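Local coordinates for Exo-poly-alpha-D-galacturonosidase (Thermotoga maritima, PDB 3JUR), which probably hydrolyses polygalacturonic acid, the backbone of pectin, as an exo-acting glycoside hydrolase of family 28 built on a right-handed parallel beta-helix, at residues 379-384 and 408-413; 315-320 and 344-349; 27-32 and 63-68. All blocks are in the same frame, centred on the assembly; numbering follows the deposited sequence.

Contact 1: 379-384 and 408-413; sequences KNLKAT and TIIEGA
Thr-408 meets Leu-381 at the start of the pairing, its OG1 taking the hydrogen bond of Leu-381 N at 3.1 Å. The same hydroxyl is hydrogen-bonded to the carbonyl of Ser-406, just before its own segment, and so ties the two together. With OG1 beside its own backbone N (chi1 -73°), Thr-408 turns CG2 the other way, 3.8 Å from Leu-381 CB. Beyond this the backbones take over: Ile-409 N donates to Leu-381 O, Ala-383 N to Ile-409 O at 2.9 Å, and Glu-411 N to Ala-383 O. Ile-409 thus uses both its N-H and its C=O on the neighbouring segment. Strands 382-384 and 408-411 run 6° from parallel and belong to successive coils of the parallel beta-helix on which family 28 hydrolases are built. On the face carrying Ala-383 and Ile-410, the methyl CB of Ala-383 packs on Ile-410 CG1 at 4.1 Å. Leu-381 CD2 reaches Ile-410 CD1 at 4.3 Å. Val-355 covers Leu-381 and Ala-383, while Ala-389 lies against Ile-410. The other face carries Lys-382, Ile-409 and Glu-411 and meets a second subunit: Glu-411 OE1 makes a salt bridge to Arg-435 of that subunit, and OE2 accepts from Gly-433 N of its own chain. At the turn, Lys-382 NZ bonds Asn-380 OD1 at 2.9 Å, and Asn-380 ND2 is held by Asp-345.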
loop_
_atom_site.group_PDB
_atom_site.type_symbol
_atom_site.label_atom_id
_atom_site.label_comp_id
_atom_site.label_asym_id
_atom_site.label_seq_id
_atom_site.Cartn_x
_atom_site.Cartn_y
_atom_site.Cartn_z
ATOM N N LYS D 379 -2.440 19.792 3.619
ATOM C CA LYS D 379 -3.622 18.950 3.602
ATOM C C LYS D 379 -4.095 18.773 2.175
ATOM O O LYS D 379 -4.150 19.743 1.401
ATOM C CB LYS D 379 -4.716 19.548 4.494
ATOM C CG LYS D 379 -6.122 19.071 4.187
ATOM C CD LYS D 379 -6.682 18.195 5.257
ATOM C CE LYS D 379 -7.304 19.015 6.356
ATOM N NZ LYS D 379 -8.173 18.173 7.224
ATOM N N ASN D 380 -4.440 17.537 1.832
ATOM C CA ASN D 380 -4.928 17.200 0.486
ATOM C C ASN D 380 -3.941 17.575 -0.621
ATOM O O ASN D 380 -4.321 18.150 -1.643
ATOM C CB ASN D 380 -6.321 17.803 0.222
ATOM C CG ASN D 380 -7.040 17.136 -0.941
ATOM O OD1 ASN D 380 -6.888 15.935 -1.169
ATOM N ND2 ASN D 380 -7.828 17.916 -1.685
ATOM N N LEU D 381 -2.668 17.252 -0.395
ATOM C CA LEU D 381 -1.648 17.383 -1.430
ATOM C C LEU D 381 -1.585 16.095 -2.233
ATOM O O LEU D 381 -1.603 14.990 -1.678
ATOM C CB LEU D 381 -0.275 17.717 -0.823
ATOM C CG LEU D 381 0.999 17.614 -1.689
ATOM C CD1 LEU D 381 0.995 18.652 -2.823
ATOM C CD2 LEU D 381 2.245 17.758 -0.827
ATOM N N LYS D 382 -1.551 16.240 -3.551
ATOM C CA LYS D 382 -1.301 15.119 -4.436
ATOM C C LYS D 382 -0.041 15.457 -5.211
ATOM O O LYS D 382 0.015 16.481 -5.923
ATOM C CB LYS D 382 -2.495 14.872 -5.357
ATOM C CG LYS D 382 -3.757 14.471 -4.590
ATOM C CD LYS D 382 -4.892 14.120 -5.516
ATOM C CE LYS D 382 -6.235 14.621 -4.987
ATOM N NZ LYS D 382 -6.468 14.294 -3.562
ATOM N N ALA D 383 0.986 14.629 -5.037
ATOM C CA ALA D 383 2.280 14.930 -5.619
ATOM C C ALA D 383 2.998 13.734 -6.196
ATOM O O ALA D 383 2.846 12.592 -5.751
ATOM C CB ALA D 383 3.205 15.674 -4.614
ATOM N N THR D 384 3.824 14.043 -7.180
ATOM C CA THR D 384 4.522 13.058 -7.948
ATOM C C THR D 384 5.990 13.504 -8.060
ATOM O O THR D 384 6.262 14.682 -8.241
ATOM C CB THR D 384 3.778 12.896 -9.304
ATOM O OG1 THR D 384 3.045 11.658 -9.296
ATOM C CG2 THR D 384 4.690 12.927 -10.466
ATOM N N THR D 408 -2.960 13.078 2.248
ATOM C CA THR D 408 -1.959 13.428 1.242
ATOM C C THR D 408 -1.337 12.177 0.616
ATOM O O THR D 408 -1.096 11.179 1.304
ATOM C CB THR D 408 -0.887 14.375 1.863
ATOM O OG1 THR D 408 -1.467 15.674 2.047
ATOM C CG2 THR D 408 0.372 14.499 0.993
ATOM N N ILE D 409 -1.104 12.242 -0.693
ATOM C CA ILE D 409 -0.488 11.162 -1.452
ATOM C C ILE D 409 0.738 11.718 -2.164
ATOM O O ILE D 409 0.628 12.674 -2.933
ATOM C CB ILE D 409 -1.460 10.559 -2.505
ATOM C CG1 ILE D 409 -2.776 10.121 -1.847
ATOM C CG2 ILE D 409 -0.802 9.363 -3.238
ATOM C CD1 ILE D 409 -3.910 9.820 -2.818
ATOM N N ILE D 410 1.901 11.121 -1.905
ATOM C CA ILE D 410 3.134 11.466 -2.631
ATOM C C ILE D 410 3.749 10.189 -3.202
ATOM O O ILE D 410 4.041 9.246 -2.461
ATOM C CB ILE D 410 4.169 12.219 -1.744
ATOM C CG1 ILE D 410 3.548 13.480 -1.133
ATOM C CG2 ILE D 410 5.430 12.572 -2.560
ATOM C CD1 ILE D 410 4.375 14.110 -0.045
ATOM N N GLU D 411 3.926 10.156 -4.517
ATOM C CA GLU D 411 4.435 8.966 -5.187
ATOM C C GLU D 411 5.697 9.233 -5.991
ATOM O O GLU D 411 5.838 10.288 -6.601
ATOM C CB GLU D 411 3.360 8.374 -6.108
ATOM C CG GLU D 411 2.235 7.668 -5.353
ATOM C CD GLU D 411 2.726 6.460 -4.563
ATOM O OE1 GLU D 411 3.646 5.766 -5.064
ATOM O OE2 GLU D 411 2.200 6.209 -3.451
ATOM N N GLY D 412 6.605 8.261 -5.989
ATOM C CA GLY D 412 7.799 8.315 -6.832
ATOM C C GLY D 412 8.897 9.226 -6.320
ATOM O O GLY D 412 9.738 9.672 -7.094
ATOM N N ALA D 413 8.885 9.521 -5.024
ATOM C CA ALA D 413 9.997 10.219 -4.400
ATOM C C ALA D 413 11.013 9.178 -3.934
ATOM O O ALA D 413 10.635 8.120 -3.439
ATOM C CB ALA D 413 9.516 11.063 -3.240
#

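Contact 2: 315-320 and 344-349; sequences RNNVYM and IDNVAV
Asn-346 and Asn-317 run alongside each other, their amide planes 16° apart. Both have CG beside the backbone N (chi1 -64° for Asn-346), which brings Asn-346 OD1 to Asn-317 N at 2.8 Å, in the carbonyl plane. OD1 also accepts from Asn-317 ND2 at 3.2 Å, a more bent bond. Asn-346 ND2 donates to the carbonyl of Ala-314, and Asn-317 OD1 accepts from Asn-288 on the preceding coil, continuing a row of asparagines, as in other pectin-degrading parallel beta-helices. With an alanine at Asn-346, Asn-317 N would probably lose its acceptor and a gap would open beside the Tyr-319 ring. That ring crosses the Asn-346 amide at 59°. Strands 318-320 and 347-349 are parallel neighbours, Tyr-319 N-H and C=O bonding to Val-347 and Val-349.

Arg-315 CG lies 3.8 Å from Asp-345 OD2, but the arginine chain bends at chi3 and takes the guanidinium to Glu-11. Water 1 accepts from Arg-315 NH1 and donates to Asp-345 OD2; OD1 is taken by Asn-380. Met-320 CG rests on Val-349 CG1 at 3.9 Å, on a face that packs against a second subunit. The buried amides, bonded at both ends, are thus fixed in rotation, whereas the opposite charges of Arg-315 and Asp-345 meet through water.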
loop_
_atom_site.group_PDB
_atom_site.type_symbol
_atom_site.label_atom_id
_atom_site.label_comp_id
_atom_site.label_asym_id
_atom_site.label_seq_id
_atom_site.Cartn_x
_atom_site.Cartn_y
_atom_site.Cartn_z
ATOM N N ARG D 315 -3.975 27.647 -1.668
ATOM C CA ARG D 315 -5.006 26.662 -1.926
ATOM C C ARG D 315 -5.278 26.459 -3.416
ATOM O O ARG D 315 -5.351 27.424 -4.180
ATOM C CB ARG D 315 -6.299 27.057 -1.210
ATOM C CG ARG D 315 -7.382 25.999 -1.274
ATOM C CD ARG D 315 -8.680 26.456 -0.611
ATOM N NE ARG D 315 -9.200 27.705 -1.179
ATOM C CZ ARG D 315 -9.800 27.824 -2.363
ATOM N NH1 ARG D 315 -9.968 26.768 -3.157
ATOM N NH2 ARG D 315 -10.237 29.010 -2.757
ATOM N N ASN D 316 -5.444 25.191 -3.805
ATOM C CA ASN D 316 -5.849 24.811 -5.162
ATOM C C ASN D 316 -4.915 25.350 -6.237
ATOM O O ASN D 316 -5.356 25.888 -7.248
ATOM C CB ASN D 316 -7.301 25.237 -5.443
ATOM C CG ASN D 316 -7.910 24.496 -6.624
ATOM O OD1 ASN D 316 -7.745 23.286 -6.764
ATOM N ND2 ASN D 316 -8.613 25.226 -7.482
ATOM N N ASN D 317 -3.617 25.208 -6.007
ATOM C CA ASN D 317 -2.639 25.566 -7.006
ATOM C C ASN D 317 -2.132 24.312 -7.695
ATOM O O ASN D 317 -2.239 23.201 -7.152
ATOM C CB ASN D 317 -1.484 26.352 -6.381
ATOM C CG ASN D 317 -1.950 27.613 -5.689
ATOM O OD1 ASN D 317 -2.329 28.589 -6.338
ATOM N ND2 ASN D 317 -1.936 27.598 -4.358
ATOM N N VAL D 318 -1.593 24.498 -8.897
ATOM C CA VAL D 318 -1.016 23.401 -9.662
ATOM C C VAL D 318 0.437 23.722 -10.011
ATOM O O VAL D 318 0.714 24.744 -10.640
ATOM C CB VAL D 318 -1.832 23.107 -10.933
ATOM C CG1 VAL D 318 -1.117 22.061 -11.807
ATOM C CG2 VAL D 318 -3.247 22.616 -10.557
ATOM N N TYR D 319 1.345 22.838 -9.599
ATOM C CA TYR D 319 2.783 23.014 -9.810
ATOM C C TYR D 319 3.310 21.872 -10.662
ATOM O O TYR D 319 3.090 20.706 -10.347
ATOM C CB TYR D 319 3.510 23.045 -8.465
ATOM C CG TYR D 319 2.947 24.078 -7.500
ATOM C CD1 TYR D 319 3.235 25.431 -7.650
ATOM C CD2 TYR D 319 2.116 23.698 -6.462
ATOM C CE1 TYR D 319 2.717 26.385 -6.763
ATOM C CE2 TYR D 319 1.599 24.637 -5.568
ATOM C CZ TYR D 319 1.908 25.975 -5.728
ATOM O OH TYR D 319 1.389 26.891 -4.853
ATOM N N MET D 320 3.981 22.204 -11.757
ATOM C CA MET D 320 4.476 21.188 -12.677
ATOM C C MET D 320 5.955 21.395 -12.980
ATOM O O MET D 320 6.359 22.498 -13.346
ATOM C CB MET D 320 3.686 21.215 -13.984
ATOM C CG MET D 320 2.258 20.696 -13.866
ATOM S SD MET D 320 1.415 20.544 -15.465
ATOM C CE MET D 320 2.689 19.836 -16.491
ATOM N N ILE D 344 -2.899 23.814 1.047
ATOM C CA ILE D 344 -4.117 22.997 0.995
ATOM C C ILE D 344 -4.607 22.763 -0.427
ATOM O O ILE D 344 -4.672 23.699 -1.222
ATOM C CB ILE D 344 -5.295 23.702 1.757
ATOM C CG1 ILE D 344 -4.842 24.248 3.122
ATOM C CG2 ILE D 344 -6.525 22.780 1.890
ATOM C CD1 ILE D 344 -4.393 23.194 4.115
ATOM N N ASP D 345 -4.999 21.523 -0.722
ATOM C CA ASP D 345 -5.631 21.157 -2.007
ATOM C C ASP D 345 -4.739 21.378 -3.226
ATOM O O ASP D 345 -5.229 21.646 -4.319
ATOM C CB ASP D 345 -6.967 21.900 -2.201
ATOM C CG ASP D 345 -7.968 21.586 -1.115
ATOM O OD1 ASP D 345 -7.920 20.462 -0.561
ATOM O OD2 ASP D 345 -8.811 22.462 -0.811
ATOM N N ASN D 346 -3.434 21.243 -3.041
ATOM C CA ASN D 346 -2.496 21.509 -4.123
ATOM C C ASN D 346 -2.107 20.256 -4.878
ATOM O O ASN D 346 -2.212 19.149 -4.349
ATOM C CB ASN D 346 -1.269 22.250 -3.596
ATOM C CG ASN D 346 -1.616 23.630 -3.062
ATOM O OD1 ASN D 346 -2.150 24.464 -3.783
ATOM N ND2 ASN D 346 -1.312 23.872 -1.794
ATOM N N VAL D 347 -1.694 20.439 -6.129
ATOM C CA VAL D 347 -1.211 19.352 -6.968
ATOM C C VAL D 347 0.197 19.705 -7.432
ATOM O O VAL D 347 0.445 20.817 -7.900
ATOM C CB VAL D 347 -2.127 19.108 -8.204
ATOM C CG1 VAL D 347 -1.572 17.995 -9.069
ATOM C CG2 VAL D 347 -3.557 18.773 -7.773
ATOM N N ALA D 348 1.121 18.764 -7.286
ATOM C CA ALA D 348 2.486 18.946 -7.767
ATOM C C ALA D 348 2.887 17.737 -8.590
ATOM O O ALA D 348 2.877 16.616 -8.099
ATOM C CB ALA D 348 3.447 19.164 -6.604
ATOM N N VAL D 349 3.219 17.957 -9.856
ATOM C CA VAL D 349 3.587 16.846 -10.735
ATOM C C VAL D 349 4.997 16.985 -11.291
ATOM O O VAL D 349 5.409 18.070 -11.706
ATOM C CB VAL D 349 2.485 16.544 -11.831
ATOM C CG1 VAL D 349 1.354 17.546 -11.786
ATOM C CG2 VAL D 349 3.056 16.408 -13.232
HETATM O O HOH W 1 -9.812 23.964 -2.906
HETATM O O HOH W 2 -4.924 22.098 -7.347
#

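Contact 3: 27-32 and 63-68; sequences EVNLLD and IVPEGV
Ile-63 packs against Glu-27 and Asn-29 while its backbone pairs with the same strand. Its CB lies 3.9 Å from Val-28 O, the carbonyl that accepts from Ile-63 N in an almost straight bond (178° at the hydrogen). From CB the side chain forks. The CG2 branch reaches Asn-29 ND2 at 4.0 Å, the two side chains crossing at about a right angle. The other branch, with CG1 beside the backbone N (chi1 -66°), carries CD1 to Glu-27, where it lies 3.4 Å from the carboxylate carbon CD and just as near both oxygens. Glu-27 OE2 finds its charge partner in Arg-61, so the methyl packs against a carboxylate already engaged in a salt bridge. Ile-63 O then receives Leu-30 N at 3.0 Å.

Past this bridge the first segment curls away as a 3-10 turn, and Asn-29 shapes the bend: its OD1 takes Leu-31 N at 3.1 Å, on a lone pair in the carbonyl plane, an Asx turn. Pro-65 CG lies against the bend, 3.7 Å from Asn-29 OD1 and 3.8 Å from Leu-31 CD1. Toward the N-terminal end of the parallel beta-helix, strands 27-29 and 60-64 are parallel and joined through helix 44-57, which covers Val-28, Leu-30 and Val-64; Phe-69 of strand 68-75 also lies against Leu-30 and Val-64, and strand 80-84 pairs with strand 60-64 in turn.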
loop_
_atom_site.group_PDB
_atom_site.type_symbol
_atom_site.label_atom_id
_atom_site.label_comp_id
_atom_site.label_asym_id
_atom_site.label_seq_id
_atom_site.Cartn_x
_atom_site.Cartn_y
_atom_site.Cartn_z
ATOM N N GLU D 27 -9.477 58.912 -19.115
ATOM C CA GLU D 27 -8.383 58.240 -19.825
ATOM C C GLU D 27 -7.675 59.104 -20.868
ATOM O O GLU D 27 -8.294 59.930 -21.541
ATOM C CB GLU D 27 -8.866 56.933 -20.471
ATOM C CG GLU D 27 -9.891 57.107 -21.589
ATOM C CD GLU D 27 -10.365 55.786 -22.185
ATOM O OE1 GLU D 27 -10.630 55.753 -23.405
ATOM O OE2 GLU D 27 -10.467 54.783 -21.447
ATOM N N VAL D 28 -6.366 58.906 -20.988
ATOM C CA VAL D 28 -5.595 59.520 -22.064
ATOM C C VAL D 28 -4.780 58.437 -22.788
ATOM O O VAL D 28 -4.462 57.395 -22.206
ATOM C CB VAL D 28 -4.685 60.675 -21.565
ATOM C CG1 VAL D 28 -4.464 61.678 -22.681
ATOM C CG2 VAL D 28 -5.312 61.401 -20.384
ATOM N N ASN D 29 -4.476 58.679 -24.061
ATOM C CA ASN D 29 -3.730 57.745 -24.899
ATOM C C ASN D 29 -2.274 58.187 -25.051
ATOM O O ASN D 29 -1.997 59.365 -25.308
ATOM C CB ASN D 29 -4.401 57.634 -26.274
ATOM C CG ASN D 29 -3.939 56.421 -27.063
ATOM O OD1 ASN D 29 -2.744 56.238 -27.314
ATOM N ND2 ASN D 29 -4.895 55.594 -27.483
ATOM N N LEU D 30 -1.354 57.232 -24.910
ATOM C CA LEU D 30 0.087 57.504 -24.965
ATOM C C LEU D 30 0.559 58.133 -26.282
ATOM O O LEU D 30 1.536 58.885 -26.294
ATOM C CB LEU D 30 0.892 56.230 -24.675
ATOM C CG LEU D 30 2.394 56.431 -24.451
ATOM C CD1 LEU D 30 2.664 57.134 -23.124
ATOM C CD2 LEU D 30 3.155 55.121 -24.529
ATOM N N LEU D 31 -0.138 57.825 -27.375
ATOM C CA LEU D 31 0.194 58.363 -28.698
ATOM C C LEU D 31 -0.103 59.855 -28.834
ATOM O O LEU D 31 0.290 60.481 -29.820
ATOM C CB LEU D 31 -0.518 57.580 -29.806
ATOM C CG LEU D 31 -0.132 56.115 -30.031
ATOM C CD1 LEU D 31 -1.046 55.504 -31.073
ATOM C CD2 LEU D 31 1.328 55.963 -30.447
ATOM N N ASP D 32 -0.789 60.420 -27.843
ATOM C CA ASP D 32 -1.063 61.855 -27.817
ATOM C C ASP D 32 0.062 62.634 -27.120
ATOM O O ASP D 32 -0.052 63.844 -26.898
ATOM C CB ASP D 32 -2.419 62.137 -27.151
ATOM C CG ASP D 32 -3.585 61.491 -27.890
ATOM O OD1 ASP D 32 -3.682 61.643 -29.127
ATOM O OD2 ASP D 32 -4.414 60.834 -27.228
ATOM N N ILE D 63 -3.656 54.664 -21.541
ATOM C CA ILE D 63 -3.773 53.599 -22.531
ATOM C C ILE D 63 -2.504 53.492 -23.379
ATOM O O ILE D 63 -2.105 54.447 -24.049
ATOM C CB ILE D 63 -5.043 53.771 -23.417
ATOM C CG1 ILE D 63 -6.310 53.585 -22.568
ATOM C CG2 ILE D 63 -5.040 52.783 -24.591
ATOM C CD1 ILE D 63 -7.555 54.208 -23.166
ATOM N N VAL D 64 -1.870 52.325 -23.308
ATOM C CA VAL D 64 -0.737 51.977 -24.158
ATOM C C VAL D 64 -1.253 51.010 -25.227
ATOM O O VAL D 64 -1.473 49.830 -24.937
ATOM C CB VAL D 64 0.410 51.299 -23.350
ATOM C CG1 VAL D 64 1.609 51.017 -24.243
ATOM C CG2 VAL D 64 0.817 52.149 -22.152
ATOM N N PRO D 65 -1.447 51.502 -26.464
ATOM C CA PRO D 65 -2.047 50.682 -27.519
ATOM C C PRO D 65 -1.064 49.688 -28.152
ATOM O O PRO D 65 0.072 49.547 -27.679
ATOM C CB PRO D 65 -2.501 51.726 -28.548
ATOM C CG PRO D 65 -1.565 52.867 -28.376
ATOM C CD PRO D 65 -1.091 52.855 -26.945
ATOM N N GLU D 66 -1.519 49.001 -29.202
ATOM C CA GLU D 66 -0.686 48.109 -30.015
ATOM C C GLU D 66 0.642 48.774 -30.403
ATOM O O GLU D 66 0.695 49.983 -30.646
ATOM C CB GLU D 66 -1.466 47.697 -31.276
ATOM C CG GLU D 66 -0.653 47.039 -32.406
ATOM C CD GLU D 66 -1.241 47.305 -33.800
ATOM O OE1 GLU D 66 -1.555 48.477 -34.114
ATOM O OE2 GLU D 66 -1.386 46.345 -34.591
ATOM N N GLY D 67 1.700 47.971 -30.456
ATOM C CA GLY D 67 3.030 48.437 -30.847
ATOM C C GLY D 67 4.062 48.063 -29.800
ATOM O O GLY D 67 3.717 47.497 -28.753
ATOM N N VAL D 68 5.329 48.362 -30.087
ATOM C CA VAL D 68 6.403 48.201 -29.102
ATOM C C VAL D 68 6.913 49.583 -28.694
ATOM O O VAL D 68 7.347 50.370 -29.535
ATOM C CB VAL D 68 7.567 47.300 -29.611
ATOM C CG1 VAL D 68 8.617 47.104 -28.517
ATOM C CG2 VAL D 68 7.044 45.937 -30.088
#

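In the fold
Contacts 1 and 2 are neighbours on the same run of parallel strands, their centres 10 Å apart, because strand 382-384 pairs directly with strand 337-349. They meet through Lys-382 O and Ala-348 N, 2.9 Å apart and probably hydrogen-bonded; Ala-383 CB also packs on Ala-348 O at 3.6 Å, and Leu-381 CD1 on Asn-346 O at the same distance. Both touch the second subunit and so take part in the tetramer. Contact 3 comes earlier in the chain, near the other end of the beta-helix, its centre 38 Å from that of contact 2 and 47 Å from that of contact 1, with no touch to either.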